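Local coordinates for protein transketolase (Campylobacter jejuni, PDB 3L84) that belongs to the transketolase family of thiamine diphosphate-binding enzymes and pairs with a second copy of itself in the assembly, at residues Arg60-Gly65 / Val109-Gly114; Gln118-Ala123 / Cys148-Gly153; His144-Leu149 / Leu172-Leu177; Ile397-Ala402 / Ala429-Lys434; Leu71-Leu76 / Lys97-Pro102. One frame throughout, in Å; residues are numbered along the deposited sequence.

Contact 1: residues Arg60-Gly65 / Val109-Gly114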
# COMPACT_ATOMS: atom_id res chain seq x y z
N ARG A 60 1.88 27.00 -5.88
CA ARG A 60 2.11 25.62 -6.32
C ARG A 60 0.78 25.07 -6.85
O ARG A 60 -0.19 24.98 -6.11
CB ARG A 60 2.65 24.71 -5.20
CG ARG A 60 3.88 25.19 -4.37
CD ARG A 60 5.05 25.37 -5.24
NE ARG A 60 6.36 25.37 -4.54
CZ ARG A 60 6.92 26.42 -3.92
NH1 ARG A 60 6.28 27.57 -3.81
NH2 ARG A 60 8.17 26.35 -3.44
N LEU A 61 0.74 24.65 -8.11
CA LEU A 61 -0.41 24.07 -8.76
C LEU A 61 -0.18 22.58 -8.90
O LEU A 61 0.85 22.17 -9.41
CB LEU A 61 -0.60 24.69 -10.13
CG LEU A 61 -1.71 24.15 -11.03
CD1 LEU A 61 -3.04 24.34 -10.37
CD2 LEU A 61 -1.62 24.83 -12.43
N VAL A 62 -1.11 21.77 -8.42
CA VAL A 62 -1.05 20.31 -8.51
C VAL A 62 -2.30 19.74 -9.19
O VAL A 62 -3.42 19.93 -8.69
CB VAL A 62 -0.93 19.65 -7.15
CG1 VAL A 62 -0.88 18.10 -7.26
CG2 VAL A 62 0.31 20.17 -6.37
N PHE A 63 -2.13 19.02 -10.28
CA PHE A 63 -3.20 18.23 -10.91
C PHE A 63 -3.17 16.84 -10.29
O PHE A 63 -2.38 16.02 -10.72
CB PHE A 63 -2.99 18.10 -12.42
CG PHE A 63 -3.45 19.26 -13.25
CD1 PHE A 63 -3.05 20.55 -12.99
CD2 PHE A 63 -4.21 19.03 -14.41
CE1 PHE A 63 -3.50 21.63 -13.81
CE2 PHE A 63 -4.62 20.09 -15.21
CZ PHE A 63 -4.26 21.38 -14.90
N SER A 64 -4.01 16.53 -9.31
CA SER A 64 -3.98 15.21 -8.72
C SER A 64 -4.42 14.13 -9.70
O SER A 64 -3.88 13.03 -9.70
CB SER A 64 -4.81 15.18 -7.44
OG SER A 64 -4.61 13.94 -6.77
N GLY A 65 -5.36 14.48 -10.56
CA GLY A 65 -5.77 13.60 -11.64
C GLY A 65 -4.79 13.82 -12.77
O GLY A 65 -5.04 14.63 -13.67
N VAL A 109 6.02 21.31 -14.14
CA VAL A 109 5.27 20.27 -13.45
C VAL A 109 5.79 20.20 -12.01
O VAL A 109 6.97 19.92 -11.75
CB VAL A 109 5.43 18.93 -14.14
CG1 VAL A 109 4.86 17.82 -13.26
CG2 VAL A 109 4.75 18.94 -15.52
N GLU A 110 4.92 20.43 -11.04
CA GLU A 110 5.36 20.53 -9.67
C GLU A 110 5.76 19.20 -9.07
O GLU A 110 6.69 19.13 -8.25
CB GLU A 110 4.28 21.19 -8.80
CG GLU A 110 4.07 22.69 -9.09
CD GLU A 110 5.23 23.58 -8.71
OE1 GLU A 110 6.13 23.12 -7.97
OE2 GLU A 110 5.20 24.75 -9.15
N ILE A 111 5.03 18.17 -9.42
CA ILE A 111 5.22 16.84 -8.83
C ILE A 111 4.60 15.85 -9.77
O ILE A 111 3.65 16.18 -10.48
CB ILE A 111 4.63 16.81 -7.39
CG1 ILE A 111 5.04 15.54 -6.63
CG2 ILE A 111 3.12 16.92 -7.40
CD1 ILE A 111 5.09 15.74 -5.12
N ALA A 112 5.17 14.66 -9.88
CA ALA A 112 4.61 13.63 -10.71
C ALA A 112 3.33 13.13 -10.12
O ALA A 112 3.27 12.87 -8.92
CB ALA A 112 5.61 12.45 -10.88
N THR A 113 2.29 13.02 -10.93
CA THR A 113 1.00 12.50 -10.46
C THR A 113 0.45 11.52 -11.47
O THR A 113 0.87 11.46 -12.59
CB THR A 113 -0.05 13.61 -10.19
OG1 THR A 113 -0.33 14.29 -11.41
CG2 THR A 113 0.44 14.61 -9.09
N GLY A 114 -0.56 10.81 -11.07
CA GLY A 114 -1.09 9.73 -11.92
C GLY A 114 -1.87 8.77 -11.04
O GLY A 114 -3.09 8.73 -11.12
O HOH W 1 7.78 22.95 -5.09
O HOH W 2 2.15 21.26 -11.65
O HOH W 3 2.88 25.62 -9.90
O HOH W 4 -2.13 11.69 -8.23
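One direct hydrogen bond ties the two segments, from Thr113 to the backbone of Phe63. Thr113 OG1 donates a hydrogen bond to Phe63 O over 2.8 Å, meeting the oxygen almost head-on at a C=O...donor angle of 172°. With chi1 at 63°, OG1 lies between the backbone N and carbonyl carbon of Thr113, while CG2 swings round to Val62.

The remaining polar links run through water. One molecule accepts a hydrogen bond from Glu110 N and donates one to Leu61 O (2.7 Å), and a second connects Leu61 N to Glu110 OE2, with a 2.6 Å bond on the carboxylate side.

Charge plays a looser part. Arg60 and Glu110 cross at about a right angle with their flat ends 36° apart, and Arg60 NE stays 4.1 Å from Glu110 OE1, beyond a salt bridge. Arg58 takes that role with Glu110, while the Arg60 guanidinium bonds to the backbone oxygens of Leu56, Arg58 and Tyr404.

Apolar contact is confined to a small patch where Val62 CG1 meets Ile111 CG2 and Thr113 CG2, each 4.2 Å away.

The segments run almost exactly the same way, yet even the nearest CA atoms, Ser64 CA and Thr113 CA, are 5.9 Å apart. Water and side chains thus replace a strand ladder where this loop flanks the outermost strand of the parallel sheet in the thiamine diphosphate-binding domain.

Contact 2: residues Gln118-Ala123 / Cys148-Gly153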
# COMPACT_ATOMS: atom_id res chain seq x y z
N GLN A 118 -2.76 10.54 -4.73
CA GLN A 118 -1.41 11.00 -4.39
C GLN A 118 -1.33 12.52 -4.39
O GLN A 118 -0.80 13.14 -3.47
CB GLN A 118 -0.32 10.47 -5.35
CG GLN A 118 -0.08 8.97 -5.37
CD GLN A 118 0.41 8.43 -4.05
OE1 GLN A 118 1.30 9.03 -3.42
NE2 GLN A 118 -0.14 7.26 -3.65
N GLY A 119 -1.86 13.12 -5.45
CA GLY A 119 -1.69 14.54 -5.67
C GLY A 119 -2.35 15.37 -4.57
O GLY A 119 -1.86 16.44 -4.21
N VAL A 120 -3.49 14.93 -4.05
CA VAL A 120 -4.15 15.60 -2.95
C VAL A 120 -3.22 15.62 -1.73
O VAL A 120 -3.04 16.68 -1.10
CB VAL A 120 -5.50 14.95 -2.59
CG1 VAL A 120 -6.12 15.60 -1.32
CG2 VAL A 120 -6.49 15.07 -3.79
N ALA A 121 -2.63 14.46 -1.39
CA ALA A 121 -1.70 14.39 -0.28
C ALA A 121 -0.45 15.22 -0.57
O ALA A 121 0.11 15.84 0.32
CB ALA A 121 -1.35 12.92 0.04
N ASN A 122 0.04 15.20 -1.81
CA ASN A 122 1.20 16.03 -2.17
C ASN A 122 0.87 17.51 -1.95
O ASN A 122 1.71 18.27 -1.43
CB ASN A 122 1.56 15.89 -3.64
CG ASN A 122 1.98 14.49 -4.05
OD1 ASN A 122 2.63 13.73 -3.27
ND2 ASN A 122 1.65 14.15 -5.26
N ALA A 123 -0.33 17.92 -2.33
CA ALA A 123 -0.69 19.31 -2.17
C ALA A 123 -0.76 19.72 -0.70
O ALA A 123 -0.31 20.80 -0.32
CB ALA A 123 -2.00 19.60 -2.87
N CYS A 148 -4.92 22.66 -5.75
CA CYS A 148 -4.95 21.29 -6.23
C CYS A 148 -6.25 21.02 -6.93
O CYS A 148 -7.31 21.31 -6.36
CB CYS A 148 -4.84 20.34 -5.04
SG CYS A 148 -4.86 18.60 -5.43
N LEU A 149 -6.18 20.49 -8.15
CA LEU A 149 -7.39 20.03 -8.85
C LEU A 149 -7.50 18.54 -8.67
O LEU A 149 -6.55 17.81 -8.90
CB LEU A 149 -7.34 20.35 -10.34
CG LEU A 149 -7.64 21.76 -10.81
CD1 LEU A 149 -6.79 22.82 -10.08
CD2 LEU A 149 -7.42 21.82 -12.34
N CYS A 150 -8.66 18.07 -8.23
CA CYS A 150 -8.88 16.64 -8.00
C CYS A 150 -10.24 16.21 -8.51
O CYS A 150 -11.06 17.05 -8.86
CB CYS A 150 -8.69 16.31 -6.50
SG CYS A 150 -10.07 16.82 -5.47
N GLY A 151 -10.44 14.91 -8.55
CA GLY A 151 -11.67 14.32 -8.99
C GLY A 151 -12.19 13.26 -8.06
O GLY A 151 -11.63 13.02 -6.97
N ASP A 152 -13.27 12.60 -8.47
CA ASP A 152 -13.85 11.52 -7.66
C ASP A 152 -12.89 10.42 -7.26
O ASP A 152 -12.91 9.95 -6.12
CB ASP A 152 -15.04 10.89 -8.39
CG ASP A 152 -16.18 11.83 -8.46
OD1 ASP A 152 -16.70 12.12 -7.36
OD2 ASP A 152 -16.54 12.31 -9.55
N GLY A 153 -12.06 9.96 -8.17
CA GLY A 153 -11.12 8.92 -7.85
C GLY A 153 -10.18 9.32 -6.73
O GLY A 153 -9.80 8.50 -5.87
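Helix 118-123 packs on strand 148-151 with Ala123 and Cys148 as the nearest backbones (CA to CA 6.2 Å), the segment axes closing to 8.5 Å and running nearly antiparallel at 152°. Small side chains make this spacing possible. Ala123 CB aims at the strand and meets Cys148 CB at 3.6 Å, methyl against methylene.

The sulfur of Cys148 extends this meeting along the helix. Its chi1 of 179° sets SG opposite the backbone N, so that it lies beside the first turn, 3.9 Å from Gly119 O and 4.0 Å from Val120 CA. Gly119 presents no side chain here, and the sulfur comes up against bare backbone.

One turn before Ala123, Val120 sends its CG2 branch to the next inward-facing residue of the strand, touching Cys150 CB at 3.7 Å. Chi1 of 76° turns the Cys150 sulfur elsewhere, leaving the methylene to meet the valine. Leu177 of the next strand touches both cysteines, and Ala123 also rests on Phe175, so the helix covers the seam between two strands.

Every link here is van der Waals contact between buried groups. Ala123 N bonds to Gly119 O within the helix, and Leu149 pairs with Val62 and Ser64 in the sheet, which implies that cohesion across the contact rests on close fit between buried groups rather than on directed bonds.

Contact 3: residues His144-Leu149 / Leu172-Leu177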
# COMPACT_ATOMS: atom_id res chain seq x y z
N HIS A 144 2.48 32.22 -0.29
CA HIS A 144 1.83 31.78 -1.52
C HIS A 144 0.72 30.76 -1.20
O HIS A 144 0.54 30.32 -0.06
CB HIS A 144 2.89 31.17 -2.44
CG HIS A 144 3.50 29.93 -1.89
ND1 HIS A 144 2.91 28.68 -2.01
CD2 HIS A 144 4.62 29.73 -1.15
CE1 HIS A 144 3.68 27.78 -1.43
NE2 HIS A 144 4.72 28.39 -0.89
N LYS A 145 -0.03 30.43 -2.23
CA LYS A 145 -1.09 29.41 -2.15
C LYS A 145 -0.63 28.09 -2.74
O LYS A 145 0.38 28.01 -3.45
CB LYS A 145 -2.33 29.91 -2.88
CG LYS A 145 -2.92 31.18 -2.29
CD LYS A 145 -3.52 30.99 -0.90
CE LYS A 145 -4.10 32.30 -0.34
NZ LYS A 145 -4.57 32.08 1.05
N ILE A 146 -1.43 27.06 -2.45
CA ILE A 146 -1.30 25.73 -3.03
C ILE A 146 -2.67 25.37 -3.57
O ILE A 146 -3.65 25.34 -2.80
CB ILE A 146 -0.85 24.67 -2.02
CG1 ILE A 146 0.53 25.02 -1.42
CG2 ILE A 146 -0.83 23.30 -2.71
CD1 ILE A 146 0.62 26.08 -0.35
N TYR A 147 -2.78 25.25 -4.88
CA TYR A 147 -4.02 24.89 -5.58
C TYR A 147 -3.92 23.47 -6.06
O TYR A 147 -2.96 23.08 -6.72
CB TYR A 147 -4.23 25.80 -6.80
CG TYR A 147 -4.46 27.25 -6.49
CD1 TYR A 147 -5.71 27.71 -6.07
CD2 TYR A 147 -3.44 28.19 -6.62
CE1 TYR A 147 -5.92 29.06 -5.82
CE2 TYR A 147 -3.63 29.53 -6.35
CZ TYR A 147 -4.88 29.97 -5.93
OH TYR A 147 -5.16 31.31 -5.64
N CYS A 148 -4.92 22.66 -5.75
CA CYS A 148 -4.95 21.29 -6.23
C CYS A 148 -6.25 21.02 -6.93
O CYS A 148 -7.31 21.31 -6.36
CB CYS A 148 -4.84 20.34 -5.04
SG CYS A 148 -4.86 18.60 -5.43
N LEU A 149 -6.18 20.49 -8.15
CA LEU A 149 -7.39 20.03 -8.85
C LEU A 149 -7.50 18.54 -8.67
O LEU A 149 -6.55 17.81 -8.90
CB LEU A 149 -7.34 20.35 -10.34
CG LEU A 149 -7.64 21.76 -10.81
CD1 LEU A 149 -6.79 22.82 -10.08
CD2 LEU A 149 -7.42 21.82 -12.34
N LEU A 172 -4.27 24.69 7.58
CA LEU A 172 -3.57 25.05 6.34
C LEU A 172 -4.42 25.99 5.48
O LEU A 172 -5.01 25.59 4.45
CB LEU A 172 -3.16 23.82 5.56
CG LEU A 172 -2.23 22.85 6.28
CD1 LEU A 172 -1.84 21.66 5.39
CD2 LEU A 172 -0.95 23.56 6.79
N ASP A 173 -4.41 27.27 5.86
CA ASP A 173 -5.18 28.31 5.20
C ASP A 173 -4.48 28.91 3.99
O ASP A 173 -4.79 29.99 3.51
CB ASP A 173 -5.54 29.40 6.22
CG ASP A 173 -4.32 30.08 6.81
OD1 ASP A 173 -3.17 29.84 6.39
OD2 ASP A 173 -4.52 30.96 7.69
N ASN A 174 -3.52 28.14 3.49
CA ASN A 174 -2.86 28.35 2.21
C ASN A 174 -3.24 27.31 1.17
O ASN A 174 -2.74 27.36 0.05
CB ASN A 174 -1.33 28.41 2.41
CG ASN A 174 -0.74 27.17 3.08
OD1 ASN A 174 -1.46 26.30 3.56
ND2 ASN A 174 0.60 27.13 3.14
N PHE A 175 -4.13 26.40 1.52
CA PHE A 175 -4.48 25.25 0.68
C PHE A 175 -5.89 25.39 0.13
O PHE A 175 -6.85 25.52 0.90
CB PHE A 175 -4.38 23.97 1.53
CG PHE A 175 -4.76 22.69 0.84
CD1 PHE A 175 -4.32 22.42 -0.45
CD2 PHE A 175 -5.55 21.78 1.46
CE1 PHE A 175 -4.65 21.21 -1.07
CE2 PHE A 175 -5.88 20.58 0.85
CZ PHE A 175 -5.43 20.29 -0.41
N ILE A 176 -6.02 25.29 -1.18
CA ILE A 176 -7.28 25.39 -1.90
C ILE A 176 -7.42 24.17 -2.80
O ILE A 176 -6.65 24.00 -3.73
CB ILE A 176 -7.37 26.72 -2.69
CG1 ILE A 176 -7.27 27.92 -1.76
CG2 ILE A 176 -8.67 26.76 -3.47
CD1 ILE A 176 -7.15 29.28 -2.45
N LEU A 177 -8.37 23.32 -2.47
CA LEU A 177 -8.64 22.08 -3.16
C LEU A 177 -9.89 22.27 -4.01
O LEU A 177 -10.95 22.65 -3.49
CB LEU A 177 -8.86 20.97 -2.13
CG LEU A 177 -9.09 19.57 -2.64
CD1 LEU A 177 -7.95 19.07 -3.50
CD2 LEU A 177 -9.31 18.60 -1.45
O HOH W 5 2.02 29.63 2.19
O HOH W 6 -6.60 30.24 1.08
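Similar first torsions bring Tyr147 and Ile176 together: chi1 is -65° and -60°, and in both the gamma carbon that carries the chain onward (Tyr147 CG, Ile176 CG1) stands opposite the carbonyl carbon. The two side chains therefore lie side by side, pointing the same way, with Ile176 CD1 3.6 Å from Tyr147 CE1.

On the other face of the sheet, Ile146, Phe175, Cys148 and Leu177 gather. Leu177 CD1 reaches the sulfur of Cys148 at 3.7 Å, while Cys148 CB comes in at the edge of the Phe175 ring, near its plane.

Between the two faces runs a regular ladder. Ile146 N bonds to Asn174 O, Ile176 N returns to Ile146 O at 2.9 Å, and Cys148 N goes on to Ile176 O; all three donors approach close to the line of the C=O bond.

At the loop end polar groups join in: the Asn174 amide, with Ile146 CD1 against it, bonds through ND2 to Ala127 O and, by way of a water, to His144 O. Lys145 NZ makes a weak 3.2 Å hydrogen bond to Asp173 O and a further one to Lys228 O. Asp173 itself is paired with Lys131.

Strands 146-151 and 175-181 are parallel neighbours, 15° apart in these segments, and the intervening chain is mostly helix. This is one of the beta-alpha-beta crossovers that build the parallel sheet of the thiamine diphosphate-binding fold.

Contact 4: residues Ile397-Ala402 / Ala429-Lys434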
# COMPACT_ATOMS: atom_id res chain seq x y z
N ILE A 397 3.18 13.33 1.48
CA ILE A 397 3.46 14.68 2.02
C ILE A 397 4.95 14.97 1.96
O ILE A 397 5.37 16.04 1.51
CB ILE A 397 2.94 14.80 3.48
CG1 ILE A 397 1.43 14.99 3.48
CG2 ILE A 397 3.66 15.92 4.28
CD1 ILE A 397 0.70 14.72 4.79
N ASN A 398 5.76 13.99 2.37
CA ASN A 398 7.20 14.20 2.35
C ASN A 398 7.77 14.22 0.94
O ASN A 398 8.77 14.90 0.70
CB ASN A 398 7.89 13.17 3.24
CG ASN A 398 7.94 13.57 4.70
OD1 ASN A 398 8.23 12.68 5.57
ND2 ASN A 398 7.74 14.80 4.99
N ASN A 399 7.11 13.57 -0.03
CA ASN A 399 7.50 13.76 -1.43
C ASN A 399 7.40 15.23 -1.82
O ASN A 399 8.26 15.76 -2.52
CB ASN A 399 6.64 12.92 -2.36
CG ASN A 399 6.95 11.46 -2.34
OD1 ASN A 399 7.98 11.01 -1.85
ND2 ASN A 399 6.03 10.67 -2.91
N ALA A 400 6.36 15.91 -1.34
CA ALA A 400 6.21 17.32 -1.58
C ALA A 400 7.21 18.17 -0.79
O ALA A 400 7.73 19.13 -1.35
CB ALA A 400 4.74 17.75 -1.28
N PHE A 401 7.49 17.84 0.46
CA PHE A 401 8.56 18.52 1.18
C PHE A 401 9.83 18.46 0.37
O PHE A 401 10.59 19.43 0.31
CB PHE A 401 8.82 17.93 2.58
CG PHE A 401 7.98 18.52 3.70
CD1 PHE A 401 6.70 18.09 3.96
CD2 PHE A 401 8.53 19.52 4.50
CE1 PHE A 401 5.97 18.64 4.99
CE2 PHE A 401 7.79 20.08 5.55
CZ PHE A 401 6.52 19.63 5.80
N ALA A 402 10.16 17.31 -0.20
CA ALA A 402 11.38 17.15 -0.98
C ALA A 402 11.40 17.98 -2.27
O ALA A 402 12.47 18.33 -2.76
CB ALA A 402 11.59 15.65 -1.30
N ALA A 429 10.89 7.52 -6.12
CA ALA A 429 11.84 6.87 -7.00
C ALA A 429 11.71 7.36 -8.43
O ALA A 429 12.71 7.67 -9.09
CB ALA A 429 11.67 5.36 -6.90
N LEU A 430 10.49 7.45 -8.95
CA LEU A 430 10.24 7.94 -10.30
C LEU A 430 10.83 9.32 -10.50
O LEU A 430 11.39 9.61 -11.56
CB LEU A 430 8.72 7.96 -10.57
CG LEU A 430 8.15 6.57 -10.96
CD1 LEU A 430 6.64 6.46 -10.59
CD2 LEU A 430 8.39 6.26 -12.44
N MSE A 431 10.68 10.19 -9.49
CA MSE A 431 11.17 11.58 -9.59
C MSE A 431 12.65 11.74 -9.22
O MSE A 431 13.23 12.77 -9.49
CB MSE A 431 10.40 12.46 -8.62
CG MSE A 431 8.94 12.65 -8.97
SE MSE A 431 8.11 14.11 -8.00
CE MSE A 431 8.04 13.36 -6.20
N LYS A 432 13.25 10.72 -8.61
CA LYS A 432 14.64 10.79 -8.14
C LYS A 432 14.85 11.91 -7.13
O LYS A 432 15.86 12.60 -7.16
CB LYS A 432 15.67 10.83 -9.29
CG LYS A 432 15.51 9.71 -10.28
CD LYS A 432 16.52 9.85 -11.43
CE LYS A 432 17.87 9.50 -11.08
NZ LYS A 432 18.73 9.44 -12.35
N ILE A 433 13.89 12.07 -6.22
CA ILE A 433 13.99 13.07 -5.17
C ILE A 433 14.74 12.58 -3.97
O ILE A 433 14.89 11.37 -3.72
CB ILE A 433 12.63 13.60 -4.71
CG1 ILE A 433 11.67 12.49 -4.33
CG2 ILE A 433 12.00 14.48 -5.79
CD1 ILE A 433 10.49 12.88 -3.42
N LYS A 434 15.27 13.52 -3.19
CA LYS A 434 16.00 13.24 -1.97
C LYS A 434 15.05 13.18 -0.78
O LYS A 434 14.73 14.18 -0.15
CB LYS A 434 17.16 14.22 -1.79
CG LYS A 434 18.10 14.26 -2.92
CD LYS A 434 18.55 12.88 -3.47
CE LYS A 434 19.26 12.03 -2.46
NZ LYS A 434 20.60 12.68 -2.04
O HOH W 7 14.69 16.37 -3.79
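A polar oxygen set against a methyl group distinguishes this contact: Asn399 OD1 lies 3.5 Å from Ile433 CD1, and the two side chains cross at about a right angle. The oxygen is nevertheless satisfied, since it accepts a hydrogen bond from His435 ND1, while the amide nitrogen gives one to Ala424 O. These bonds fix the rotation of the amide, and Ile433 CD1 packs against the group so held.

Ile433 gets there by an uncommon turn. Chi1 of 52° puts CG1 between the backbone N and the carbonyl carbon, and CD1 then wedges between Asn399 and Ala402, whose CB is 3.7 Å away. The selenomethionine Met431, bent at chi3, brings its CE to Asn399 CB at 4.1 Å. A water completes the link, bridging Ala402 O and Lys434 N.

The helix end at Lys432 leads the chain into this position. Lys432, with positive phi, is the C-prime residue of a Schellman motif, in which Ile433 N bonds to Ala428 O. Helix 418-431 thus ends where the chain turns toward strand 436-440, and its last residues pack beside helix 391-404, which rests on helix 118-137 through Ala400 and Phe401 and on strand 408-414 through Ala402.

Contact 5: residues Leu71-Leu76 / Lys97-Pro102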
# COMPACT_ATOMS: atom_id res chain seq x y z
N LEU A 71 -4.47 19.09 -20.45
CA LEU A 71 -4.89 20.44 -20.04
C LEU A 71 -3.73 21.18 -19.37
O LEU A 71 -3.50 22.37 -19.63
CB LEU A 71 -6.07 20.37 -19.07
CG LEU A 71 -6.63 21.70 -18.59
CD1 LEU A 71 -7.24 22.49 -19.75
CD2 LEU A 71 -7.69 21.54 -17.45
N LEU A 72 -3.00 20.49 -18.48
CA LEU A 72 -1.82 21.09 -17.86
C LEU A 72 -0.81 21.52 -18.91
O LEU A 72 -0.32 22.64 -18.88
CB LEU A 72 -1.18 20.14 -16.86
CG LEU A 72 0.11 20.62 -16.18
CD1 LEU A 72 -0.07 21.90 -15.43
CD2 LEU A 72 0.62 19.49 -15.29
N TYR A 73 -0.51 20.64 -19.85
CA TYR A 73 0.48 20.97 -20.88
C TYR A 73 0.01 22.15 -21.75
O TYR A 73 0.80 23.02 -22.09
CB TYR A 73 0.72 19.75 -21.77
CG TYR A 73 1.31 18.55 -21.08
CD1 TYR A 73 2.12 18.67 -20.00
CD2 TYR A 73 1.06 17.27 -21.55
CE1 TYR A 73 2.67 17.54 -19.38
CE2 TYR A 73 1.61 16.16 -20.97
CZ TYR A 73 2.39 16.28 -19.88
OH TYR A 73 2.94 15.15 -19.28
N SER A 74 -1.27 22.17 -22.08
CA SER A 74 -1.81 23.30 -22.84
C SER A 74 -1.58 24.62 -22.10
O SER A 74 -1.12 25.61 -22.69
CB SER A 74 -3.29 23.09 -23.08
OG SER A 74 -3.58 21.98 -23.92
N PHE A 75 -1.90 24.62 -20.80
CA PHE A 75 -1.73 25.80 -19.96
C PHE A 75 -0.26 26.21 -19.83
O PHE A 75 0.06 27.39 -19.92
CB PHE A 75 -2.35 25.53 -18.59
CG PHE A 75 -2.12 26.63 -17.60
CD1 PHE A 75 -2.68 27.87 -17.80
CD2 PHE A 75 -1.27 26.46 -16.54
CE1 PHE A 75 -2.43 28.92 -16.91
CE2 PHE A 75 -1.04 27.50 -15.64
CZ PHE A 75 -1.63 28.71 -15.84
N LEU A 76 0.64 25.25 -19.65
CA LEU A 76 2.08 25.60 -19.55
C LEU A 76 2.57 26.22 -20.85
O LEU A 76 3.29 27.23 -20.84
CB LEU A 76 2.91 24.38 -19.17
CG LEU A 76 2.63 23.76 -17.81
CD1 LEU A 76 3.48 22.48 -17.59
CD2 LEU A 76 2.89 24.75 -16.66
N LYS A 97 8.39 15.44 -24.35
CA LYS A 97 8.25 16.28 -23.15
C LYS A 97 6.83 16.28 -22.60
O LYS A 97 6.54 16.95 -21.59
CB LYS A 97 8.66 17.73 -23.45
CG LYS A 97 10.13 17.90 -23.80
CD LYS A 97 10.54 19.38 -23.79
CE LYS A 97 12.01 19.52 -24.19
NZ LYS A 97 12.43 20.95 -24.30
N THR A 98 5.92 15.53 -23.25
CA THR A 98 4.50 15.51 -22.91
C THR A 98 4.01 14.08 -22.70
O THR A 98 3.12 13.61 -23.40
CB THR A 98 3.70 16.23 -24.00
OG1 THR A 98 4.16 15.74 -25.27
CG2 THR A 98 3.93 17.75 -23.91
N PRO A 99 4.53 13.39 -21.70
CA PRO A 99 4.10 12.03 -21.40
C PRO A 99 2.65 11.99 -20.90
O PRO A 99 2.07 12.98 -20.48
CB PRO A 99 5.06 11.61 -20.27
CG PRO A 99 5.50 12.88 -19.64
CD PRO A 99 5.61 13.80 -20.79
N GLY A 100 2.07 10.79 -20.92
CA GLY A 100 0.64 10.63 -20.60
C GLY A 100 0.21 11.08 -19.23
O GLY A 100 -0.94 11.48 -19.07
N HIS A 101 1.09 10.94 -18.25
CA HIS A 101 0.89 11.54 -16.94
C HIS A 101 2.08 12.44 -16.64
O HIS A 101 3.18 12.19 -17.13
CB HIS A 101 0.70 10.49 -15.84
CG HIS A 101 -0.50 9.62 -16.05
ND1 HIS A 101 -1.73 9.83 -15.47
CD2 HIS A 101 -0.66 8.58 -16.90
CE1 HIS A 101 -2.58 8.92 -15.93
NE2 HIS A 101 -1.96 8.16 -16.79
N PRO A 102 1.91 13.52 -15.88
CA PRO A 102 3.00 14.51 -15.79
C PRO A 102 4.21 14.03 -15.00
O PRO A 102 4.07 13.31 -13.98
CB PRO A 102 2.33 15.70 -15.08
CG PRO A 102 0.82 15.48 -15.27
CD PRO A 102 0.70 13.98 -15.18
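Tyr73 lies with one ring face under Thr98 and its hydroxyl among the prolines of the loop. The CG2 methyl of Thr98 sits over the ring, 4.0 Å from the centroid and 22° off the normal, a CH-pi contact displaced toward the rim on the CD2 side. Thr98 is held in this pose by its other branch: OG1 bonds to Asp87 O, and chi1 of 47° thereby directs CG2 at the ring.

At its far end the same ring is gripped edge-on. Tyr73 OH donates a short 2.6 Å hydrogen bond to Pro99 O, which lies near the ring plane; the hydroxyl is tilted 21° from the plane of the Pro99 carbonyl. The Pro99 side chain crosses that of Tyr73 at about a right angle, its CD 3.4 Å from Tyr73 OH, and Pro102 CA closes in at 3.5 Å from that hydroxyl oxygen. Methyl above and carbonyl at the rim together probably limit rotation of the ring.

One residue earlier on the helix, Leu72 adds a simpler touch. Its side chain slants across that of Pro102, with CD2 4.0 Å from Pro102 CG.

Helix 69-79 thus faces the loop with Leu72 and Tyr73, while Leu71 and Ser74 look to helices 3-24 and 30-42. Helix 85-88 flanks the contact, Leu88 against Tyr73. Beyond the loop lies the dimer partner: Gly100 N bonds to Ser608 of the second subunit, and His101 stacks on His453 of that subunit.

How the contacts relate
Contacts 1, 2 and 3 share one parallel sheet: strand 146-151 serves both contact 2 and contact 3, and its backbone pairs with strand 60-63 of contact 1. All five contacts are largely buried, but their chemistry differs with place. Contact 2, helix on sheet, holds by van der Waals packing; contact 3 adds a strand ladder; contact 1, at the sheet margin, relies heavily on water. Contact 5 lies within the chain interval spanned by contact 1, and its loop touches Ala112, Thr113 and Gly114. Contact 4, closest to the chain centre, belongs to the pyrimidine-binding domain and meets contact 1 through Met431 and contact 2 through Ala400. Contacts 2, 4 and 5 also reach the second subunit.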